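Local coordinates for protein PHOX (Pseudomonas fluorescens, PDB 4A9V) that catalyses the hydrolysis of phosphate monoesters as an alkaline phosphatase, using a complex iron-calcium cofactor carried by a beta-propeller, at residues 278-288 and 432-440; 297-306 and 318-329. One frame throughout, in Å; residues are numbered along the deposited sequence. Where two conformers were deposited one is given.

Contact 1 of 2, residues 278-288 and 432-440; sequences AETDDGRAVVY and WRTDRDDHA. With LI (lithium ion), chain C.
Tyr288 OH and His439 ND1 meet at 2.7 Å, the phenol oxygen lying in the imidazole plane at its edge; either atom could be the donor. The hydroxyl's second partner is a water that donates to Thr434 OG1. Methyl groups sandwich the imidazole: Ala278 CB sits over its centre, 3.8 Å from the centroid of the His439 ring, and Thr434 CG2 lies off-centre on the opposite face. Trp432 directs an indole edge toward the face of Tyr288, planes 72° apart, and its buried NE1 has no hydrogen-bonding partner. This packs the hairpin of strands 276-279 and 284-290 against the end of strand 428-434 and the loop that follows it.

At the hairpin's type I turn, Asp438 holds CG anti to its own N (chi1 -174°), which stacks its carboxylate on that of Asp281. Asp438 OD1 accepts from Asp281 N (2.9 Å, 169°) and, through the other face of its plane, from Ala440 N at 2.9 Å, closing an Asx turn. Waters link Asp281 OD1 to His439 N and to Asp437 O. With Asp281 OD1 and Asp438 OD1 only 3.6 Å apart, these amide and water donors probably offset the mutual repulsion of the two carboxylates.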
loop_
_atom_site.group_PDB
_atom_site.type_symbol
_atom_site.label_atom_id
_atom_site.label_comp_id
_atom_site.label_asym_id
_atom_site.label_seq_id
_atom_site.Cartn_x
_atom_site.Cartn_y
_atom_site.Cartn_z
ATOM N N ALA A 278 13.731 -1.720 7.664
ATOM C CA ALA A 278 14.982 -1.126 8.094
ATOM C C ALA A 278 15.667 -2.132 9.015
ATOM O O ALA A 278 15.184 -3.249 9.196
ATOM C CB ALA A 278 14.717 0.196 8.815
ATOM N N GLU A 279 16.775 -1.724 9.608
ATOM C CA GLU A 279 17.548 -2.616 10.449
ATOM C C GLU A 279 18.091 -1.798 11.608
ATOM O O GLU A 279 18.560 -0.679 11.416
ATOM C CB GLU A 279 18.691 -3.228 9.630
ATOM C CG GLU A 279 19.512 -4.306 10.333
ATOM C CD GLU A 279 20.524 -5.008 9.422
ATOM O OE1 GLU A 279 20.588 -4.726 8.209
ATOM O OE2 GLU A 279 21.206 -5.936 9.905
ATOM N N THR A 280 18.010 -2.345 12.821
ATOM C CA THR A 280 18.643 -1.702 13.974
ATOM C C THR A 280 20.168 -1.751 13.848
ATOM O O THR A 280 20.718 -2.538 13.074
ATOM C CB THR A 280 18.253 -2.385 15.293
ATOM O OG1 THR A 280 18.853 -3.678 15.337
ATOM C CG2 THR A 280 16.751 -2.493 15.450
ATOM N N ASP A 281 20.856 -0.936 14.634
ATOM C CA ASP A 281 22.307 -0.971 14.618
ATOM C C ASP A 281 22.836 -2.352 15.018
ATOM O O ASP A 281 23.861 -2.794 14.507
ATOM C CB ASP A 281 22.882 0.093 15.545
ATOM C CG ASP A 281 22.787 1.495 14.971
ATOM O OD1 ASP A 281 22.204 1.697 13.880
ATOM O OD2 ASP A 281 23.344 2.413 15.608
ATOM N N ASP A 282 22.122 -3.048 15.899
ATOM C CA ASP A 282 22.538 -4.387 16.286
ATOM C C ASP A 282 21.931 -5.505 15.440
ATOM O O ASP A 282 22.200 -6.677 15.686
ATOM C CB ASP A 282 22.335 -4.635 17.789
ATOM C CG ASP A 282 20.872 -4.772 18.202
ATOM O OD1 ASP A 282 19.965 -4.634 17.366
ATOM O OD2 ASP A 282 20.631 -4.966 19.415
ATOM N N GLY A 283 21.335 -5.143 14.309
ATOM C CA GLY A 283 21.099 -6.097 13.234
ATOM C C GLY A 283 19.713 -6.729 13.184
ATOM O O GLY A 283 19.498 -7.668 12.424
ATOM N N ARG A 284 18.776 -6.234 13.988
ATOM C CA ARG A 284 17.417 -6.758 13.997
ATOM C C ARG A 284 16.563 -6.080 12.944
ATOM O O ARG A 284 16.818 -4.945 12.564
ATOM C CB ARG A 284 16.814 -6.585 15.387
ATOM C CG ARG A 284 17.584 -7.371 16.437
ATOM C CD ARG A 284 17.075 -7.154 17.848
ATOM N NE ARG A 284 17.214 -5.781 18.306
ATOM C CZ ARG A 284 16.248 -5.152 18.969
ATOM N NH1 ARG A 284 15.084 -5.760 19.164
ATOM N NH2 ARG A 284 16.421 -3.919 19.408
ATOM N N ALA A 285 15.542 -6.785 12.472
ATOM C CA ALA A 285 14.643 -6.231 11.468
ATOM C C ALA A 285 13.681 -5.231 12.087
ATOM O O ALA A 285 13.174 -5.437 13.190
ATOM C CB ALA A 285 13.872 -7.345 10.778
ATOM N N VAL A 286 13.407 -4.176 11.332
ATOM C CA VAL A 286 12.428 -3.163 11.699
ATOM C C VAL A 286 11.453 -3.015 10.537
ATOM O O VAL A 286 11.856 -2.985 9.374
ATOM C CB VAL A 286 13.130 -1.814 11.987
ATOM C CG1 VAL A 286 12.121 -0.725 12.314
ATOM C CG2 VAL A 286 14.145 -1.979 13.111
ATOM N N VAL A 287 10.169 -2.964 10.868
ATOM C CA VAL A 287 9.125 -2.779 9.863
ATOM C C VAL A 287 8.206 -1.638 10.293
ATOM O O VAL A 287 7.497 -1.756 11.290
ATOM C CB VAL A 287 8.288 -4.058 9.659
ATOM C CG1 VAL A 287 7.348 -3.873 8.478
ATOM C CG2 VAL A 287 9.177 -5.284 9.482
ATOM N N TYR A 288 8.272 -0.509 9.593
ATOM C CA TYR A 288 7.361 0.615 9.852
ATOM C C TYR A 288 6.078 0.440 9.039
ATOM O O TYR A 288 6.129 0.044 7.872
ATOM C CB TYR A 288 8.021 1.951 9.477
ATOM C CG TYR A 288 9.236 2.308 10.300
ATOM C CD1 TYR A 288 9.099 2.844 11.567
ATOM C CD2 TYR A 288 10.512 2.203 9.769
ATOM C CE1 TYR A 288 10.207 3.228 12.303
ATOM C CE2 TYR A 288 11.629 2.579 10.496
ATOM C CZ TYR A 288 11.469 3.117 11.759
ATOM O OH TYR A 288 12.562 3.507 12.503
ATOM N N TRP A 432 10.611 11.478 9.902
ATOM C CA TRP A 432 11.283 11.394 11.191
ATOM C C TRP A 432 12.673 10.849 11.072
ATOM O O TRP A 432 13.021 10.118 10.139
ATOM C CB TRP A 432 10.477 10.632 12.257
ATOM C CG TRP A 432 10.152 9.194 11.941
ATOM C CD1 TRP A 432 10.862 8.052 12.295
ATOM C CD2 TRP A 432 8.920 8.701 11.339
ATOM N NE1 TRP A 432 10.167 6.921 11.945
ATOM C CE2 TRP A 432 8.988 7.248 11.368
ATOM C CE3 TRP A 432 7.793 9.308 10.831
ATOM C CZ2 TRP A 432 7.949 6.456 10.890
ATOM C CZ3 TRP A 432 6.767 8.510 10.332
ATOM C CH2 TRP A 432 6.856 7.119 10.336
ATOM N N ARG A 433 13.492 11.247 12.036
ATOM C CA ARG A 433 14.867 10.793 12.180
ATOM C C ARG A 433 15.019 10.109 13.533
ATOM O O ARG A 433 14.878 10.733 14.591
ATOM C CB ARG A 433 15.835 11.961 12.079
ATOM C CG ARG A 433 17.284 11.530 12.192
ATOM C CD ARG A 433 18.217 12.701 12.010
ATOM N NE ARG A 433 19.605 12.273 12.055
ATOM C CZ ARG A 433 20.640 13.079 11.861
ATOM N NH1 ARG A 433 20.444 14.362 11.595
ATOM N NH2 ARG A 433 21.864 12.584 11.874
ATOM N N THR A 434 15.200 8.800 13.491
ATOM C CA THR A 434 15.310 8.002 14.693
ATOM C C THR A 434 16.552 8.407 15.498
ATOM O O THR A 434 17.603 8.720 14.933
ATOM C CB THR A 434 15.324 6.504 14.318
ATOM O OG1 THR A 434 15.071 5.704 15.478
ATOM C CG2 THR A 434 16.629 6.100 13.649
ATOM N N ASP A 435 16.426 8.436 16.821
ATOM C CA ASP A 435 17.522 8.923 17.650
ATOM C C ASP A 435 18.786 8.096 17.420
ATOM O O ASP A 435 18.733 6.868 17.269
ATOM C CB ASP A 435 17.140 8.917 19.131
ATOM C CG ASP A 435 18.165 9.623 20.004
ATOM O OD1 ASP A 435 18.592 10.741 19.648
ATOM O OD2 ASP A 435 18.519 9.076 21.072
ATOM N N ARG A 436 19.913 8.799 17.406
ATOM C CA ARG A 436 21.223 8.200 17.175
ATOM C C ARG A 436 21.341 7.550 15.799
ATOM O O ARG A 436 22.325 6.865 15.520
ATOM C CB ARG A 436 21.569 7.196 18.285
ATOM C CG ARG A 436 21.343 7.737 19.690
ATOM C CD ARG A 436 21.638 6.698 20.766
ATOM N NE ARG A 436 20.834 5.484 20.615
ATOM C CZ ARG A 436 19.628 5.296 21.162
ATOM N NH1 ARG A 436 18.862 6.341 21.485
ATOM N NH2 ARG A 436 19.091 4.082 21.149
ATOM N N ASP A 437 20.387 7.839 14.915
ATOM C CA ASP A 437 20.290 7.135 13.631
ATOM C C ASP A 437 20.250 5.614 13.803
ATOM O O ASP A 437 20.560 4.867 12.877
ATOM C CB ASP A 437 21.405 7.571 12.675
ATOM C CG ASP A 437 21.321 9.048 12.331
ATOM O OD1 ASP A 437 20.230 9.491 11.916
ATOM O OD2 ASP A 437 22.316 9.773 12.558
ATOM N N ASP A 438 19.755 5.169 14.958
ATOM C CA ASP A 438 19.538 3.750 15.230
ATOM C C ASP A 438 18.043 3.475 15.234
ATOM O O ASP A 438 17.303 4.054 16.030
ATOM C CB ASP A 438 20.132 3.389 16.597
ATOM C CG ASP A 438 20.086 1.905 16.887
ATOM O OD1 ASP A 438 19.473 1.140 16.102
ATOM O OD2 ASP A 438 20.638 1.498 17.927
ATOM N N HIS A 439 17.597 2.615 14.327
ATOM C CA HIS A 439 16.183 2.267 14.260
ATOM C C HIS A 439 15.691 1.486 15.450
ATOM O O HIS A 439 14.480 1.336 15.630
ATOM C CB HIS A 439 15.865 1.527 12.965
ATOM C CG HIS A 439 15.951 2.399 11.744
ATOM N ND1 HIS A 439 14.979 3.283 11.409
ATOM C CD2 HIS A 439 16.964 2.546 10.810
ATOM C CE1 HIS A 439 15.364 3.961 10.314
ATOM N NE2 HIS A 439 16.574 3.504 9.945
ATOM N N ALA A 440 16.591 1.086 16.347
ATOM C CA ALA A 440 16.168 0.530 17.630
ATOM C C ALA A 440 15.615 1.583 18.591
ATOM O O ALA A 440 15.015 1.227 19.601
ATOM C CB ALA A 440 17.312 -0.225 18.294
HETATM LI LI LI C . 21.806 -4.047 9.513
HETATM O O HOH W 1 19.668 1.502 12.620
HETATM O O HOH W 2 22.353 -1.923 10.834
HETATM O O HOH W 3 22.678 3.709 12.345
HETATM O O HOH W 4 23.581 4.700 14.337
HETATM O O HOH W 5 20.707 -1.354 18.003
HETATM O O HOH W 6 12.455 4.673 15.105
HETATM O O HOH W 7 23.927 -5.292 9.031
#

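Contact 2 of 2, residues 297-306 and 318-329; sequences FIYKFVSRDK and ILDHGTLYVARF. With EDO (1,2-ethanediol), chain H.
Arg304 lays its guanidinium flat on the ring of His321, centres 3.9 Å apart and planes at 7°. The arginine chain reaches this position by bending at chi3 (65°), which turns NH1 and NH2 over the imidazole, while Asp305 grips NE and NH2 side-on with its two carboxylate oxygens and so fixes the rotation of the group. Asp320 CB lies against the opposite face of the imidazole, toward its rim. The backbones of the stacked pair are joined as well, Arg304 N donating to His321 O at 2.9 Å.

Phe301 swings CG away from its own N (chi1 176°), which carries the ring across the adjoining strand toward Gly322. Its CZ comes within 3.4 Å of His321 O, and its CE2 lies 4.0 Å from Leu319 CD2. A CB on Gly322 would collide with this ring, and the backbone angles there also call for glycine. Cutting Phe301 back to an alanine is likely to open a gap beside Gly322 and leave Leu319 CD2 without its aromatic neighbour.

Strands 298-303 and 322-329 are antiparallel neighbours in the beta-propeller fold, with hydrogen-bonded pairs Lys300/Tyr325 and Val302/Thr323. On the face that bears Phe301, Val326 CG2 stands over the Tyr299 ring, 4.0 Å from its centroid, and also touches Phe297 CB at 3.5 Å; Phe270 stacks with Tyr299. On the other face Lys300 is fully extended, taking NZ to His439 O and into a cation-pi contact with Trp345. Tyr325 receives Lys300 O in its ring plane at the edge, Thr323 CG2 rests on one of its faces, and Val302 CG2 meets its CE1 at 3.9 Å. Where the pair nears its end, Ile298 CD1 crosses to Phe329 CZ at 4.0 Å.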
loop_
_atom_site.group_PDB
_atom_site.type_symbol
_atom_site.label_atom_id
_atom_site.label_comp_id
_atom_site.label_asym_id
_atom_site.label_seq_id
_atom_site.Cartn_x
_atom_site.Cartn_y
_atom_site.Cartn_z
ATOM N N PHE A 297 -3.349 5.152 13.319
ATOM C CA PHE A 297 -2.008 5.304 13.860
ATOM C C PHE A 297 -0.893 4.809 12.930
ATOM O O PHE A 297 -1.129 4.147 11.908
ATOM C CB PHE A 297 -1.900 4.582 15.201
ATOM C CG PHE A 297 -3.009 4.919 16.167
ATOM C CD1 PHE A 297 -3.323 6.239 16.445
ATOM C CD2 PHE A 297 -3.705 3.916 16.834
ATOM C CE1 PHE A 297 -4.282 6.552 17.389
ATOM C CE2 PHE A 297 -4.701 4.229 17.747
ATOM C CZ PHE A 297 -4.999 5.551 18.011
ATOM N N ILE A 298 0.338 5.130 13.328
ATOM C CA ILE A 298 1.564 4.620 12.715
ATOM C C ILE A 298 2.253 3.674 13.699
ATOM O O ILE A 298 2.387 3.980 14.883
ATOM C CB ILE A 298 2.507 5.785 12.350
ATOM C CG1 ILE A 298 1.858 6.670 11.280
ATOM C CG2 ILE A 298 3.857 5.259 11.875
ATOM C CD1 ILE A 298 2.538 8.006 11.083
ATOM N N TYR A 299 2.691 2.530 13.178
ATOM C CA TYR A 299 3.230 1.424 13.968
ATOM C C TYR A 299 4.662 1.077 13.540
ATOM O O TYR A 299 5.123 1.450 12.458
ATOM C CB TYR A 299 2.347 0.175 13.828
ATOM C CG TYR A 299 0.929 0.345 14.324
ATOM C CD1 TYR A 299 -0.035 0.974 13.539
ATOM C CD2 TYR A 299 0.524 -0.206 15.533
ATOM C CE1 TYR A 299 -1.344 1.097 13.977
ATOM C CE2 TYR A 299 -0.789 -0.114 15.960
ATOM C CZ TYR A 299 -1.713 0.543 15.188
ATOM O OH TYR A 299 -3.009 0.615 15.646
ATOM N N LYS A 300 5.344 0.305 14.379
ATOM C CA LYS A 300 6.723 -0.120 14.143
ATOM C C LYS A 300 6.919 -1.477 14.809
ATOM O O LYS A 300 6.710 -1.613 16.009
ATOM C CB LYS A 300 7.685 0.903 14.745
ATOM C CG LYS A 300 9.155 0.544 14.693
ATOM C CD LYS A 300 9.918 1.480 15.621
ATOM C CE LYS A 300 11.423 1.280 15.583
ATOM N NZ LYS A 300 12.085 2.152 16.594
ATOM N N PHE A 301 7.363 -2.459 14.039
ATOM C CA PHE A 301 7.714 -3.763 14.583
ATOM C C PHE A 301 9.227 -3.905 14.584
ATOM O O PHE A 301 9.891 -3.550 13.611
ATOM C CB PHE A 301 7.100 -4.872 13.728
ATOM C CG PHE A 301 7.494 -6.258 14.164
ATOM C CD1 PHE A 301 6.867 -6.872 15.237
ATOM C CD2 PHE A 301 8.512 -6.936 13.514
ATOM C CE1 PHE A 301 7.265 -8.126 15.661
ATOM C CE2 PHE A 301 8.874 -8.209 13.905
ATOM C CZ PHE A 301 8.249 -8.808 14.981
ATOM N N VAL A 302 9.765 -4.430 15.677
ATOM C CA VAL A 302 11.195 -4.731 15.761
ATOM C C VAL A 302 11.375 -6.196 16.138
ATOM O O VAL A 302 10.824 -6.652 17.135
ATOM C CB VAL A 302 11.905 -3.851 16.807
ATOM C CG1 VAL A 302 13.394 -4.154 16.818
ATOM C CG2 VAL A 302 11.636 -2.375 16.536
ATOM N N SER A 303 12.092 -6.953 15.314
ATOM C CA SER A 303 12.222 -8.384 15.548
ATOM C C SER A 303 13.026 -8.677 16.806
ATOM O O SER A 303 13.887 -7.902 17.221
ATOM C CB SER A 303 12.836 -9.094 14.337
ATOM O OG SER A 303 14.186 -8.740 14.128
ATOM N N ARG A 304 12.793 -9.860 17.356
ATOM C CA ARG A 304 13.607 -10.390 18.443
ATOM C C ARG A 304 15.005 -10.736 17.956
ATOM O O ARG A 304 15.993 -10.409 18.608
ATOM C CB ARG A 304 12.939 -11.643 19.011
ATOM C CG ARG A 304 13.689 -12.304 20.159
ATOM C CD ARG A 304 13.129 -13.685 20.470
ATOM N NE ARG A 304 13.340 -14.597 19.350
ATOM C CZ ARG A 304 12.760 -15.786 19.224
ATOM N NH1 ARG A 304 11.851 -16.189 20.101
ATOM N NH2 ARG A 304 13.033 -16.531 18.161
ATOM N N ASP A 305 15.076 -11.427 16.819
ATOM C CA ASP A 305 16.321 -11.994 16.332
ATOM C C ASP A 305 17.012 -11.047 15.358
ATOM O O ASP A 305 16.378 -10.275 14.632
ATOM C CB ASP A 305 16.039 -13.325 15.638
ATOM C CG ASP A 305 15.288 -14.294 16.526
ATOM O OD1 ASP A 305 15.608 -14.377 17.730
ATOM O OD2 ASP A 305 14.388 -14.993 16.010
ATOM N N LYS A 306 18.330 -11.161 15.307
ATOM C CA LYS A 306 19.108 -10.522 14.266
ATOM C C LYS A 306 18.820 -11.171 12.923
ATOM O O LYS A 306 18.657 -12.393 12.827
ATOM C CB LYS A 306 20.603 -10.610 14.587
ATOM C CG LYS A 306 21.002 -9.839 15.831
ATOM C CD LYS A 306 22.475 -10.016 16.147
ATOM C CE LYS A 306 22.867 -9.226 17.385
ATOM N NZ LYS A 306 21.696 -8.842 18.224
ATOM N N ILE A 318 11.555 -15.010 11.545
ATOM C CA ILE A 318 12.023 -13.763 12.135
ATOM C C ILE A 318 10.854 -12.817 12.452
ATOM O O ILE A 318 10.867 -12.127 13.470
ATOM C CB ILE A 318 13.100 -13.077 11.264
ATOM C CG1 ILE A 318 13.792 -11.960 12.043
ATOM C CG2 ILE A 318 12.534 -12.568 9.945
ATOM C CD1 ILE A 318 14.962 -11.340 11.309
ATOM N N LEU A 319 9.823 -12.812 11.611
ATOM C CA LEU A 319 8.693 -11.912 11.818
ATOM C C LEU A 319 7.626 -12.480 12.749
ATOM O O LEU A 319 6.582 -11.856 12.930
ATOM C CB LEU A 319 8.068 -11.519 10.481
ATOM C CG LEU A 319 8.991 -10.768 9.512
ATOM C CD1 LEU A 319 8.229 -10.394 8.247
ATOM C CD2 LEU A 319 9.611 -9.541 10.166
ATOM N N ASP A 320 7.923 -13.603 13.411
ATOM C CA ASP A 320 7.017 -14.172 14.405
ATOM C C ASP A 320 7.328 -13.752 15.840
ATOM O O ASP A 320 6.545 -14.051 16.744
ATOM C CB ASP A 320 7.004 -15.701 14.333
ATOM C CG ASP A 320 6.230 -16.233 13.140
ATOM O OD1 ASP A 320 5.438 -15.488 12.518
ATOM O OD2 ASP A 320 6.362 -17.445 12.882
ATOM N N HIS A 321 8.471 -13.108 16.056
ATOM C CA HIS A 321 8.928 -12.799 17.408
ATOM C C HIS A 321 9.490 -11.416 17.409
ATOM O O HIS A 321 10.292 -11.067 16.545
ATOM C CB HIS A 321 10.005 -13.791 17.852
ATOM C CG HIS A 321 9.599 -15.231 17.712
ATOM N ND1 HIS A 321 8.750 -15.828 18.569
ATOM C CD2 HIS A 321 9.866 -16.156 16.709
ATOM C CE1 HIS A 321 8.519 -17.088 18.158
ATOM N NE2 HIS A 321 9.188 -17.282 17.011
ATOM N N GLY A 322 9.096 -10.626 18.400
ATOM C CA GLY A 322 9.555 -9.252 18.518
ATOM C C GLY A 322 8.529 -8.404 19.226
ATOM O O GLY A 322 7.821 -8.886 20.105
ATOM N N THR A 323 8.610 -7.103 18.985
ATOM C CA THR A 323 7.800 -6.133 19.697
ATOM C C THR A 323 7.153 -5.178 18.704
ATOM O O THR A 323 7.831 -4.623 17.840
ATOM C CB THR A 323 8.646 -5.318 20.688
ATOM O OG1 THR A 323 9.445 -6.205 21.481
ATOM C CG2 THR A 323 7.755 -4.493 21.594
ATOM N N LEU A 324 5.846 -4.981 18.867
ATOM C CA LEU A 324 5.079 -3.993 18.102
ATOM C C LEU A 324 4.895 -2.729 18.928
ATOM O O LEU A 324 4.540 -2.796 20.104
ATOM C CB LEU A 324 3.720 -4.584 17.716
ATOM C CG LEU A 324 2.834 -3.718 16.820
ATOM C CD1 LEU A 324 3.447 -3.531 15.441
ATOM C CD2 LEU A 324 1.450 -4.332 16.721
ATOM N N TYR A 325 5.207 -1.593 18.307
ATOM C CA TYR A 325 5.080 -0.269 18.904
ATOM C C TYR A 325 4.103 0.567 18.093
ATOM O O TYR A 325 3.887 0.318 16.909
ATOM C CB TYR A 325 6.434 0.443 18.895
ATOM C CG TYR A 325 7.529 -0.267 19.654
ATOM C CD1 TYR A 325 8.330 -1.224 19.036
ATOM C CD2 TYR A 325 7.839 0.098 20.954
ATOM C CE1 TYR A 325 9.371 -1.832 19.714
ATOM C CE2 TYR A 325 8.865 -0.514 21.645
ATOM C CZ TYR A 325 9.616 -1.489 21.027
ATOM O OH TYR A 325 10.627 -2.120 21.716
ATOM N N VAL A 326 3.630 1.645 18.708
ATOM C CA VAL A 326 2.802 2.632 18.030
ATOM C C VAL A 326 3.314 4.032 18.382
ATOM O O VAL A 326 3.907 4.231 19.442
ATOM C CB VAL A 326 1.315 2.449 18.404
ATOM C CG1 VAL A 326 1.055 2.830 19.857
ATOM C CG2 VAL A 326 0.420 3.228 17.450
ATOM N N ALA A 327 3.143 4.983 17.466
ATOM C CA ALA A 327 3.737 6.307 17.605
ATOM C C ALA A 327 2.858 7.287 18.371
ATOM O O ALA A 327 1.642 7.368 18.147
ATOM C CB ALA A 327 4.068 6.883 16.237
ATOM N N ARG A 328 3.529 8.145 19.139
ATOM C CA ARG A 328 2.959 9.397 19.620
ATOM C C ARG A 328 3.854 10.538 19.140
ATOM O O ARG A 328 5.072 10.395 19.090
ATOM C CB ARG A 328 2.862 9.396 21.153
ATOM C CG ARG A 328 2.069 10.567 21.716
ATOM C CD ARG A 328 2.128 10.640 23.232
ATOM N NE ARG A 328 1.478 9.502 23.865
ATOM C CZ ARG A 328 1.574 9.225 25.160
ATOM N NH1 ARG A 328 2.357 9.964 25.932
ATOM N NH2 ARG A 328 0.957 8.172 25.670
ATOM N N PHE A 329 3.242 11.619 18.672
ATOM C CA PHE A 329 3.965 12.793 18.196
ATOM C C PHE A 329 3.589 13.965 19.081
ATOM O O PHE A 329 2.398 14.171 19.352
ATOM C CB PHE A 329 3.557 13.128 16.761
ATOM C CG PHE A 329 3.873 12.047 15.763
ATOM C CD1 PHE A 329 2.969 11.021 15.532
ATOM C CD2 PHE A 329 5.060 12.051 15.047
ATOM C CE1 PHE A 329 3.259 9.995 14.653
ATOM C CE2 PHE A 329 5.349 11.024 14.161
ATOM C CZ PHE A 329 4.470 9.969 14.003
HETATM C C1 EDO H . 5.900 -11.405 19.539
HETATM O O1 EDO H . 7.106 -11.859 20.185
HETATM C C2 EDO H . 4.978 -10.763 20.572
HETATM O O2 EDO H . 3.777 -10.265 19.962
HETATM O O HOH W 8 0.353 7.182 15.589
HETATM O O HOH W 9 11.725 -6.533 19.829
HETATM O O HOH W 10 12.726 -12.633 15.557
#

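In the fold
Both contacts draw on the same antiparallel sheet, in which strands 284-290 and 296-303 are neighbours: the probable hydrogen bonds from Val287 N to Phe301 O and from Ser303 N to Ala285 O run directly between them. Contact 2 is a buried strand pairing, dominated by regular backbone bonds and apolar packing, with the salt bridge of Arg304 to Asp305 at the end where the chain turns a corner. Contact 1 is only partly buried and joins elements distant in sequence mainly through side chains; an aromatic cluster forms its inner part, whereas carboxylates and waters occupy its turn. Lys300, a strand residue of contact 2, ties the two contacts together.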